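Local atomic coordinates of BexL (Amycolatopsis orientalis, PDB entry 4XRW), a protein that probably serves as a di-domain aromatase/cyclase, cyclising and aromatising a polyketide chain in the type II polyketide synthase pathway to BE-7585A. Residues A[243-248]-A[263-268]; A[54-59]-A[239-244]; A[177-182]-A[274-279]. All coordinates share one frame; numbering follows the deposited sequence.

How the contacts relate
Contacts 1 and 3 belong to the second sheet, and contact 2 joins that sheet to the first half of the chain. Contact 1 pairs strands 245-250 and 257-268; its centre lies about 10 Å from that of contact 3, where strand 274-284 carries the sheet on to its edge strand 172-181. On the other flank, contact 2 begins one strand further on, at 231-241, about 9 Å from contact 1 between centres; Val247 O and Val239 N, 2.7 Å apart, probably share a hydrogen bond. Contacts 2 and 3 are about 18 Å apart between centres and do not touch. A MES molecule, probably from the crystallisation liquor, hydrogen-bonds Thr54 of contact 2.

Contact 1 (A[243-248]-A[263-268]); sequences HHRIVY and RWDFAE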
loop_
_atom_site.group_PDB
_atom_site.type_symbol
_atom_site.label_atom_id
_atom_site.label_comp_id
_atom_site.label_asym_id
_atom_site.label_seq_id
_atom_site.Cartn_x
_atom_site.Cartn_y
_atom_site.Cartn_z
ATOM N N HIS A 243 -10.421 16.607 4.190
ATOM C CA HIS A 243 -10.714 15.956 5.450
ATOM C C HIS A 243 -11.518 14.717 5.176
ATOM O O HIS A 243 -12.461 14.422 5.902
ATOM C CB HIS A 243 -11.501 16.896 6.376
ATOM C CG HIS A 243 -10.736 18.117 6.756
ATOM N ND1 HIS A 243 -10.946 19.342 6.164
ATOM C CD2 HIS A 243 -9.721 18.292 7.635
ATOM C CE1 HIS A 243 -10.104 20.225 6.675
ATOM N NE2 HIS A 243 -9.352 19.615 7.573
ATOM N N HIS A 244 -11.124 13.956 4.164
ATOM C CA HIS A 244 -11.962 12.874 3.701
ATOM C C HIS A 244 -11.345 11.468 3.621
ATOM O O HIS A 244 -12.073 10.464 3.496
ATOM C CB HIS A 244 -12.533 13.284 2.338
ATOM C CG HIS A 244 -11.516 13.338 1.236
ATOM N ND1 HIS A 244 -11.276 12.268 0.402
ATOM C CD2 HIS A 244 -10.693 14.332 0.822
ATOM C CE1 HIS A 244 -10.347 12.595 -0.478
ATOM N NE2 HIS A 244 -9.975 13.843 -0.246
ATOM N N ARG A 245 -10.024 11.353 3.707
ATOM C CA ARG A 245 -9.420 10.065 3.513
ATOM C C ARG A 245 -8.048 9.975 4.127
ATOM O O ARG A 245 -7.277 10.904 4.059
ATOM C CB ARG A 245 -9.325 9.763 2.018
ATOM C CG ARG A 245 -8.836 8.382 1.679
ATOM C CD ARG A 245 -8.899 8.183 0.145
ATOM N NE ARG A 245 -8.089 9.167 -0.572
ATOM C CZ ARG A 245 -8.319 9.611 -1.810
ATOM N NH1 ARG A 245 -9.354 9.167 -2.519
ATOM N NH2 ARG A 245 -7.500 10.517 -2.342
ATOM N N ILE A 246 -7.779 8.822 4.714
ATOM C CA ILE A 246 -6.438 8.476 5.187
ATOM C C ILE A 246 -6.172 7.050 4.734
ATOM O O ILE A 246 -6.908 6.113 5.085
ATOM C CB ILE A 246 -6.292 8.576 6.718
ATOM C CG1 ILE A 246 -6.537 9.991 7.192
ATOM C CG2 ILE A 246 -4.900 8.093 7.155
ATOM C CD1 ILE A 246 -6.673 10.100 8.646
ATOM N N VAL A 247 -5.139 6.883 3.906
ATOM C CA VAL A 247 -4.771 5.590 3.365
ATOM C C VAL A 247 -3.466 5.123 3.999
ATOM O O VAL A 247 -2.575 5.956 4.223
ATOM C CB VAL A 247 -4.566 5.645 1.817
ATOM C CG1 VAL A 247 -4.199 4.247 1.300
ATOM C CG2 VAL A 247 -5.811 6.172 1.111
ATOM N N TYR A 248 -3.340 3.853 4.328
ATOM C CA TYR A 248 -2.117 3.411 4.988
ATOM C C TYR A 248 -1.721 2.005 4.630
ATOM O O TYR A 248 -2.511 1.226 4.055
ATOM C CB TYR A 248 -2.237 3.550 6.519
ATOM C CG TYR A 248 -3.307 2.684 7.159
ATOM C CD1 TYR A 248 -2.992 1.453 7.699
ATOM C CD2 TYR A 248 -4.629 3.118 7.223
ATOM C CE1 TYR A 248 -3.971 0.658 8.309
ATOM C CE2 TYR A 248 -5.617 2.334 7.825
ATOM C CZ TYR A 248 -5.271 1.099 8.349
ATOM O OH TYR A 248 -6.218 0.299 8.948
ATOM N N ARG A 263 -7.774 1.866 4.862
ATOM C CA ARG A 263 -8.247 3.141 4.416
ATOM C C ARG A 263 -9.338 3.629 5.395
ATOM O O ARG A 263 -10.263 2.871 5.715
ATOM C CB ARG A 263 -8.783 3.020 2.997
ATOM C CG ARG A 263 -9.516 4.209 2.458
ATOM C CD ARG A 263 -9.934 3.898 1.029
ATOM N NE ARG A 263 -10.434 5.057 0.305
ATOM C CZ ARG A 263 -10.079 5.392 -0.937
ATOM N NH1 ARG A 263 -9.187 4.664 -1.619
ATOM N NH2 ARG A 263 -10.615 6.476 -1.499
ATOM N N TRP A 264 -9.178 4.851 5.873
ATOM C CA TRP A 264 -10.235 5.560 6.606
ATOM C C TRP A 264 -10.910 6.504 5.620
ATOM O O TRP A 264 -10.217 7.243 4.911
ATOM C CB TRP A 264 -9.682 6.372 7.779
ATOM C CG TRP A 264 -8.904 5.612 8.814
ATOM C CD1 TRP A 264 -7.552 5.360 8.805
ATOM C CD2 TRP A 264 -9.405 5.029 10.009
ATOM N NE1 TRP A 264 -7.198 4.637 9.909
ATOM C CE2 TRP A 264 -8.322 4.423 10.666
ATOM C CE3 TRP A 264 -10.674 4.938 10.577
ATOM C CZ2 TRP A 264 -8.467 3.746 11.878
ATOM C CZ3 TRP A 264 -10.815 4.274 11.793
ATOM C CH2 TRP A 264 -9.730 3.684 12.418
ATOM N N ASP A 265 -12.245 6.529 5.594
ATOM C CA ASP A 265 -12.989 7.462 4.762
ATOM C C ASP A 265 -14.002 8.205 5.623
ATOM O O ASP A 265 -14.572 7.624 6.531
ATOM C CB ASP A 265 -13.697 6.759 3.603
ATOM C CG ASP A 265 -12.721 6.268 2.555
ATOM O OD1 ASP A 265 -12.181 7.101 1.788
ATOM O OD2 ASP A 265 -12.480 5.046 2.527
ATOM N N PHE A 266 -14.142 9.491 5.359
ATOM C CA PHE A 266 -15.052 10.362 6.111
ATOM C C PHE A 266 -15.876 11.073 5.080
ATOM O O PHE A 266 -15.395 11.962 4.389
ATOM C CB PHE A 266 -14.293 11.331 7.007
ATOM C CG PHE A 266 -13.198 10.662 7.782
ATOM C CD1 PHE A 266 -13.470 9.993 8.944
ATOM C CD2 PHE A 266 -11.885 10.664 7.308
ATOM C CE1 PHE A 266 -12.460 9.356 9.649
ATOM C CE2 PHE A 266 -10.871 10.019 8.012
ATOM C CZ PHE A 266 -11.166 9.370 9.180
ATOM N N ALA A 267 -17.105 10.608 4.936
ATOM C CA ALA A 267 -18.009 11.100 3.898
ATOM C C ALA A 267 -19.107 11.969 4.525
ATOM O O ALA A 267 -19.810 11.506 5.408
ATOM C CB ALA A 267 -18.607 9.934 3.171
ATOM N N GLU A 268 -19.230 13.220 4.086
ATOM C CA GLU A 268 -20.292 14.100 4.582
ATOM C C GLU A 268 -21.616 13.758 3.924
ATOM O O GLU A 268 -21.704 13.638 2.709
ATOM C CB GLU A 268 -19.948 15.573 4.349
ATOM C CG GLU A 268 -18.808 16.057 5.249
ATOM C CD GLU A 268 -18.571 17.560 5.183
ATOM O OE1 GLU A 268 -18.632 18.120 4.060
ATOM O OE2 GLU A 268 -18.321 18.171 6.262
HETATM O O HOH W 1 -12.784 9.743 0.692
#
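A beta hairpin of strands 245-250 and 257-268 brings Ile246 opposite Trp264 as an antiparallel hydrogen-bonded pair: Ile246 N donates to Trp264 O at 2.9 Å, and Trp264 N returns a bond of 2.7 Å to Ile246 O, lying in the carbonyl plane. Phe266 N meets His244 O at 2.9 Å but stands 44° above that carbonyl plane; the same oxygen also accepts from a water that donates to Asp265 OD1. On the face of Ile246 and Trp264, apolar residues suit a side partly covered by helix 185-193. Ile246 CB rests 4.0 Å from Trp264 CD1, Ile246 CD1 comes to the edge of the Phe266 ring, and Tyr248 CE2 approaches Trp264 NE1 at 3.5 Å, the two rings inclined by 33°. On the other face, with Arg245 and Val247, Arg263 extends from CG to NE and sends NE to the syn lone pair of Asp265 OD1 at 3.1 Å, part of a salt bridge; with the acceptor 7° from the guanidinium plane, the bond fixes how the group is turned. Tyr189 and Val188 of helix 185-193 cover Ile246 and Phe266 respectively, Phe56 of strand 54-59 lies against Arg245, Val247 and Arg263, and strands 231-241 and 274-284 flank the hairpin.

Contact 2 (A[54-59]-A[239-244]); sequences TVFVDH and VCFPHH
Phe56 and Phe241 meet ring against ring, with Phe56 CE2 3.8 Å from Phe241 CZ. Their centroids are 5.7 Å apart and the planes are inclined by 67°, an oblique pairing. Phe56 holds CG anti to the backbone N (chi1 -176°), whereas Phe241 has CG beside the backbone N (chi1 -61°); together these torsions bring the CD2 and CE2 side of Phe56 against CZ and CE2 of Phe241. Next to the rings, two valines touch by single methyls: Val55 CG1 lies 3.8 Å from Val239 CG2, and the same Val239 methyl also comes near Phe56 CB. Short branched side chains suit this end, where there is less distance to span than between the long aromatic arms. Both Val55 and Phe56 can point at the partner because they form a classic beta bulge opposite Trp72, which interrupts the usual alternation of a strand. Strand 54-59 is an outermost strand of the first seven-stranded sheet, and 239-241 belongs to the second, so the contact is an interface between the two helix-grip halves of the protein. The short strand axes stay 9.0 Å apart, a spacing for side-chain packing rather than sheet pairing. Asp58 brings OD2 to 4.2 Å from Phe241 CE1, while its side chain also touches Arg245. The ring of Phe241 is further engaged by Arg245 in a cation-pi contact and by Trp72 edge-to-face. Beside the valines, Thr54 O accepts a hydrogen bond from Lys249 NZ, a polar tie between the same two halves.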
loop_
_atom_site.group_PDB
_atom_site.type_symbol
_atom_site.label_atom_id
_atom_site.label_comp_id
_atom_site.label_asym_id
_atom_site.label_seq_id
_atom_site.Cartn_x
_atom_site.Cartn_y
_atom_site.Cartn_z
ATOM N N THR A 54 4.629 0.346 -2.265
ATOM C CA THR A 54 3.620 1.339 -2.634
ATOM C C THR A 54 2.575 1.464 -1.527
ATOM O O THR A 54 1.978 0.482 -1.095
ATOM C CB THR A 54 2.929 0.994 -3.967
ATOM O OG1 THR A 54 3.918 0.874 -5.011
ATOM C CG2 THR A 54 1.981 2.077 -4.342
ATOM N N VAL A 55 2.343 2.694 -1.091
ATOM C CA VAL A 55 1.286 2.952 -0.097
ATOM C C VAL A 55 -0.026 3.378 -0.755
ATOM O O VAL A 55 -1.118 2.949 -0.335
ATOM C CB VAL A 55 1.746 4.006 0.926
ATOM C CG1 VAL A 55 0.664 4.250 1.951
ATOM C CG2 VAL A 55 3.052 3.522 1.607
ATOM N N PHE A 56 0.038 4.219 -1.777
ATOM C CA PHE A 56 -1.187 4.668 -2.451
ATOM C C PHE A 56 -0.810 5.324 -3.776
ATOM O O PHE A 56 0.285 5.841 -3.907
ATOM C CB PHE A 56 -1.950 5.658 -1.574
ATOM C CG PHE A 56 -3.264 6.100 -2.118
ATOM C CD1 PHE A 56 -4.281 5.191 -2.312
ATOM C CD2 PHE A 56 -3.510 7.440 -2.386
ATOM C CE1 PHE A 56 -5.510 5.604 -2.802
ATOM C CE2 PHE A 56 -4.744 7.834 -2.873
ATOM C CZ PHE A 56 -5.724 6.896 -3.078
ATOM N N VAL A 57 -1.738 5.297 -4.733
ATOM C CA VAL A 57 -1.551 5.938 -6.010
ATOM C C VAL A 57 -2.809 6.702 -6.327
ATOM O O VAL A 57 -3.905 6.160 -6.182
ATOM C CB VAL A 57 -1.284 4.929 -7.173
ATOM C CG1 VAL A 57 -0.871 5.699 -8.444
ATOM C CG2 VAL A 57 -0.227 3.918 -6.802
ATOM N N ASP A 58 -2.707 7.954 -6.722
ATOM C CA ASP A 58 -3.940 8.522 -7.320
ATOM C C ASP A 58 -3.619 9.324 -8.546
ATOM O O ASP A 58 -2.457 9.417 -8.955
ATOM C CB ASP A 58 -4.758 9.322 -6.299
ATOM C CG ASP A 58 -4.154 10.644 -5.944
ATOM O OD1 ASP A 58 -2.966 10.852 -6.235
ATOM O OD2 ASP A 58 -4.891 11.482 -5.360
ATOM N N HIS A 59 -4.660 9.839 -9.190
ATOM C CA HIS A 59 -4.469 10.485 -10.474
ATOM C C HIS A 59 -4.304 11.986 -10.335
ATOM O O HIS A 59 -4.968 12.635 -9.519
ATOM C CB HIS A 59 -5.631 10.184 -11.393
ATOM C CG HIS A 59 -5.522 8.870 -12.081
ATOM N ND1 HIS A 59 -5.803 7.678 -11.452
ATOM C CD2 HIS A 59 -5.169 8.557 -13.349
ATOM C CE1 HIS A 59 -5.621 6.684 -12.303
ATOM N NE2 HIS A 59 -5.239 7.193 -13.462
ATOM N N VAL A 239 -0.983 8.162 4.277
ATOM C CA VAL A 239 -1.171 9.289 3.416
ATOM C C VAL A 239 -2.537 9.936 3.730
ATOM O O VAL A 239 -3.594 9.296 3.596
ATOM C CB VAL A 239 -1.124 8.875 1.937
ATOM C CG1 VAL A 239 -1.129 10.097 1.089
ATOM C CG2 VAL A 239 0.133 8.002 1.623
ATOM N N CYS A 240 -2.486 11.210 4.087
ATOM C CA CYS A 240 -3.639 11.937 4.625
ATOM C C CYS A 240 -4.143 13.016 3.641
ATOM O O CYS A 240 -3.377 13.848 3.155
ATOM C CB CYS A 240 -3.227 12.554 5.966
ATOM S SG CYS A 240 -2.492 11.317 7.077
ATOM N N PHE A 241 -5.438 12.997 3.390
ATOM C CA PHE A 241 -6.118 13.906 2.458
ATOM C C PHE A 241 -7.243 14.628 3.241
ATOM O O PHE A 241 -8.296 14.058 3.441
ATOM C CB PHE A 241 -6.709 13.133 1.303
ATOM C CG PHE A 241 -5.683 12.387 0.470
ATOM C CD1 PHE A 241 -5.054 13.011 -0.595
ATOM C CD2 PHE A 241 -5.352 11.089 0.762
ATOM C CE1 PHE A 241 -4.106 12.340 -1.372
ATOM C CE2 PHE A 241 -4.391 10.401 -0.017
ATOM C CZ PHE A 241 -3.777 11.039 -1.074
ATOM N N PRO A 242 -6.976 15.850 3.713
ATOM C CA PRO A 242 -7.946 16.622 4.503
ATOM C C PRO A 242 -9.206 16.878 3.705
ATOM O O PRO A 242 -9.024 17.291 2.568
ATOM C CB PRO A 242 -7.236 17.935 4.764
ATOM C CG PRO A 242 -5.810 17.660 4.587
ATOM C CD PRO A 242 -5.680 16.531 3.624
ATOM N N HIS A 243 -10.421 16.607 4.190
ATOM C CA HIS A 243 -10.714 15.956 5.450
ATOM C C HIS A 243 -11.518 14.717 5.176
ATOM O O HIS A 243 -12.461 14.422 5.902
ATOM C CB HIS A 243 -11.501 16.896 6.376
ATOM C CG HIS A 243 -10.736 18.117 6.756
ATOM N ND1 HIS A 243 -10.946 19.342 6.164
ATOM C CD2 HIS A 243 -9.721 18.292 7.635
ATOM C CE1 HIS A 243 -10.104 20.225 6.675
ATOM N NE2 HIS A 243 -9.352 19.615 7.573
ATOM N N HIS A 244 -11.124 13.956 4.164
ATOM C CA HIS A 244 -11.962 12.874 3.701
ATOM C C HIS A 244 -11.345 11.468 3.621
ATOM O O HIS A 244 -12.073 10.464 3.496
ATOM C CB HIS A 244 -12.533 13.284 2.338
ATOM C CG HIS A 244 -11.516 13.338 1.236
ATOM N ND1 HIS A 244 -11.276 12.268 0.402
ATOM C CD2 HIS A 244 -10.693 14.332 0.822
ATOM C CE1 HIS A 244 -10.347 12.595 -0.478
ATOM N NE2 HIS A 244 -9.975 13.843 -0.246
#

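Contact 3 (A[177-182]-A[274-279]); sequences DTVRID and TTASSE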
loop_
_atom_site.group_PDB
_atom_site.type_symbol
_atom_site.label_atom_id
_atom_site.label_comp_id
_atom_site.label_asym_id
_atom_site.label_seq_id
_atom_site.Cartn_x
_atom_site.Cartn_y
_atom_site.Cartn_z
ATOM N N ASP A 177 -15.657 -1.552 8.446
ATOM C CA ASP A 177 -16.574 -1.223 9.556
ATOM C C ASP A 177 -16.977 0.230 9.422
ATOM O O ASP A 177 -16.146 1.055 9.080
ATOM C CB ASP A 177 -15.926 -1.479 10.906
ATOM C CG ASP A 177 -15.780 -2.950 11.210
ATOM O OD1 ASP A 177 -16.808 -3.635 11.414
ATOM O OD2 ASP A 177 -14.642 -3.419 11.275
ATOM N N THR A 178 -18.249 0.544 9.669
ATOM C CA THR A 178 -18.764 1.875 9.442
ATOM C C THR A 178 -19.487 2.339 10.698
ATOM O O THR A 178 -20.098 1.527 11.387
ATOM C CB THR A 178 -19.744 1.908 8.245
ATOM O OG1 THR A 178 -19.014 1.727 7.024
ATOM C CG2 THR A 178 -20.484 3.221 8.172
ATOM N N VAL A 179 -19.386 3.631 10.987
ATOM C CA VAL A 179 -20.239 4.248 12.000
ATOM C C VAL A 179 -20.709 5.591 11.512
ATOM O O VAL A 179 -19.988 6.314 10.824
ATOM C CB VAL A 179 -19.525 4.376 13.363
ATOM C CG1 VAL A 179 -18.908 3.058 13.770
ATOM C CG2 VAL A 179 -18.484 5.442 13.360
ATOM N N ARG A 180 -21.939 5.949 11.877
ATOM C CA ARG A 180 -22.458 7.265 11.567
ATOM C C ARG A 180 -22.168 8.194 12.742
ATOM O O ARG A 180 -22.379 7.827 13.895
ATOM C CB ARG A 180 -23.963 7.193 11.257
ATOM C CG ARG A 180 -24.291 6.106 10.227
ATOM C CD ARG A 180 -24.396 6.670 8.813
ATOM N NE ARG A 180 -25.423 7.710 8.729
ATOM C CZ ARG A 180 -26.234 7.900 7.690
ATOM N NH1 ARG A 180 -26.155 7.114 6.620
ATOM N NH2 ARG A 180 -27.131 8.878 7.726
ATOM N N ILE A 181 -21.650 9.364 12.421
ATOM C CA ILE A 181 -21.247 10.351 13.411
ATOM C C ILE A 181 -21.916 11.662 13.091
ATOM O O ILE A 181 -21.750 12.205 12.004
ATOM C CB ILE A 181 -19.727 10.524 13.439
ATOM C CG1 ILE A 181 -19.069 9.163 13.712
ATOM C CG2 ILE A 181 -19.322 11.625 14.468
ATOM C CD1 ILE A 181 -17.554 9.171 13.694
ATOM N N ASP A 182 -22.671 12.205 14.040
ATOM C CA ASP A 182 -23.351 13.465 13.742
ATOM C C ASP A 182 -22.461 14.651 14.102
ATOM O O ASP A 182 -22.657 15.335 15.119
ATOM C CB ASP A 182 -24.712 13.539 14.449
ATOM C CG ASP A 182 -25.730 14.381 13.666
ATOM O OD1 ASP A 182 -26.945 14.225 13.936
ATOM O OD2 ASP A 182 -25.319 15.172 12.760
ATOM N N THR A 274 -21.759 12.633 9.272
ATOM C CA THR A 274 -20.585 12.028 8.614
ATOM C C THR A 274 -20.743 10.510 8.657
ATOM O O THR A 274 -21.138 9.985 9.700
ATOM C CB THR A 274 -19.258 12.438 9.343
ATOM O OG1 THR A 274 -18.977 13.826 9.119
ATOM C CG2 THR A 274 -18.064 11.575 8.906
ATOM N N THR A 275 -20.455 9.776 7.570
ATOM C CA THR A 275 -20.294 8.340 7.756
ATOM C C THR A 275 -18.790 8.047 7.652
ATOM O O THR A 275 -18.113 8.414 6.687
ATOM C CB THR A 275 -21.167 7.476 6.800
ATOM O OG1 THR A 275 -20.360 6.633 5.988
ATOM C CG2 THR A 275 -22.073 8.324 5.965
ATOM N N ALA A 276 -18.292 7.498 8.745
ATOM C CA ALA A 276 -16.875 7.197 8.918
ATOM C C ALA A 276 -16.701 5.713 8.757
ATOM O O ALA A 276 -17.397 4.926 9.370
ATOM C CB ALA A 276 -16.368 7.666 10.299
ATOM N N SER A 277 -15.735 5.318 7.937
ATOM C CA SER A 277 -15.459 3.926 7.746
ATOM C C SER A 277 -13.979 3.608 7.853
ATOM O O SER A 277 -13.153 4.455 7.600
ATOM C CB SER A 277 -15.979 3.490 6.368
ATOM O OG SER A 277 -15.385 4.279 5.351
ATOM N N SER A 278 -13.701 2.378 8.242
ATOM C CA SER A 278 -12.365 1.806 8.334
ATOM C C SER A 278 -12.350 0.529 7.518
ATOM O O SER A 278 -13.029 -0.442 7.879
ATOM C CB SER A 278 -12.011 1.503 9.776
ATOM O OG SER A 278 -10.760 0.879 9.912
ATOM N N GLU A 279 -11.579 0.536 6.427
ATOM C CA GLU A 279 -11.432 -0.624 5.553
ATOM C C GLU A 279 -10.099 -1.297 5.796
ATOM O O GLU A 279 -9.117 -0.626 6.095
ATOM C CB GLU A 279 -11.549 -0.193 4.092
ATOM C CG GLU A 279 -11.458 -1.352 3.090
ATOM C CD GLU A 279 -10.024 -1.744 2.675
ATOM O OE1 GLU A 279 -9.008 -1.141 3.133
ATOM O OE2 GLU A 279 -9.919 -2.692 1.868
HETATM O O HOH W 2 -12.540 -2.064 10.198
#
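Asp177 and Ser278 exchange two backbone hydrogen bonds, Asp177 N to Ser278 O and Ser278 N to Asp177 O, both 2.9 Å. Val179 with Ala276 and Ile181 with Thr274 repeat the exchange, so that six N-H groups and six carbonyls of these two antiparallel strands satisfy one another. Five of the six donors lie nearly on the line of the acceptor C=O; Asp177 N instead tilts 27° from the carbonyl plane of Ser278. That oxygen has a second donor, a water at 2.9 Å from Ser278 O, which also donates to Asp177 OD2 at 2.7 Å and thus ties the carboxylate to the neighbouring strand. Asp177 OD2 is further bonded to Ser311 OG, while OD1 makes a long, weak ion pair with Arg315. Ser278 OG finds its partner in Ser314 OG, and Thr274 OG1 bonds to Ala183 O. Small hydroxyl side chains fit here because they can meet such partners close to the sheet. Between these polar residues, Ile181 CD1 packs 3.9 Å from Ala276 CB; the small Ala276 is also touched by Leu318 and Val188, a crowding that probably suits a short side chain. Thr178, Arg180, Thr275 and Ser277 occupy the other face. There Arg180, bent at chi2 and chi3, runs alongside Thr275, its CD 3.9 Å from Thr275 CB, a place where a long polar chain can offer methylenes to its neighbour. The far edge of 274-279 bonds to Ala267, Asp265 and Arg263. Pairing of the first and last strands of a seven-stranded antiparallel sheet, with the long C-terminal helix 299-326 lying against the face of Val179, Ile181 and Ala276, is characteristic of the helix-grip fold.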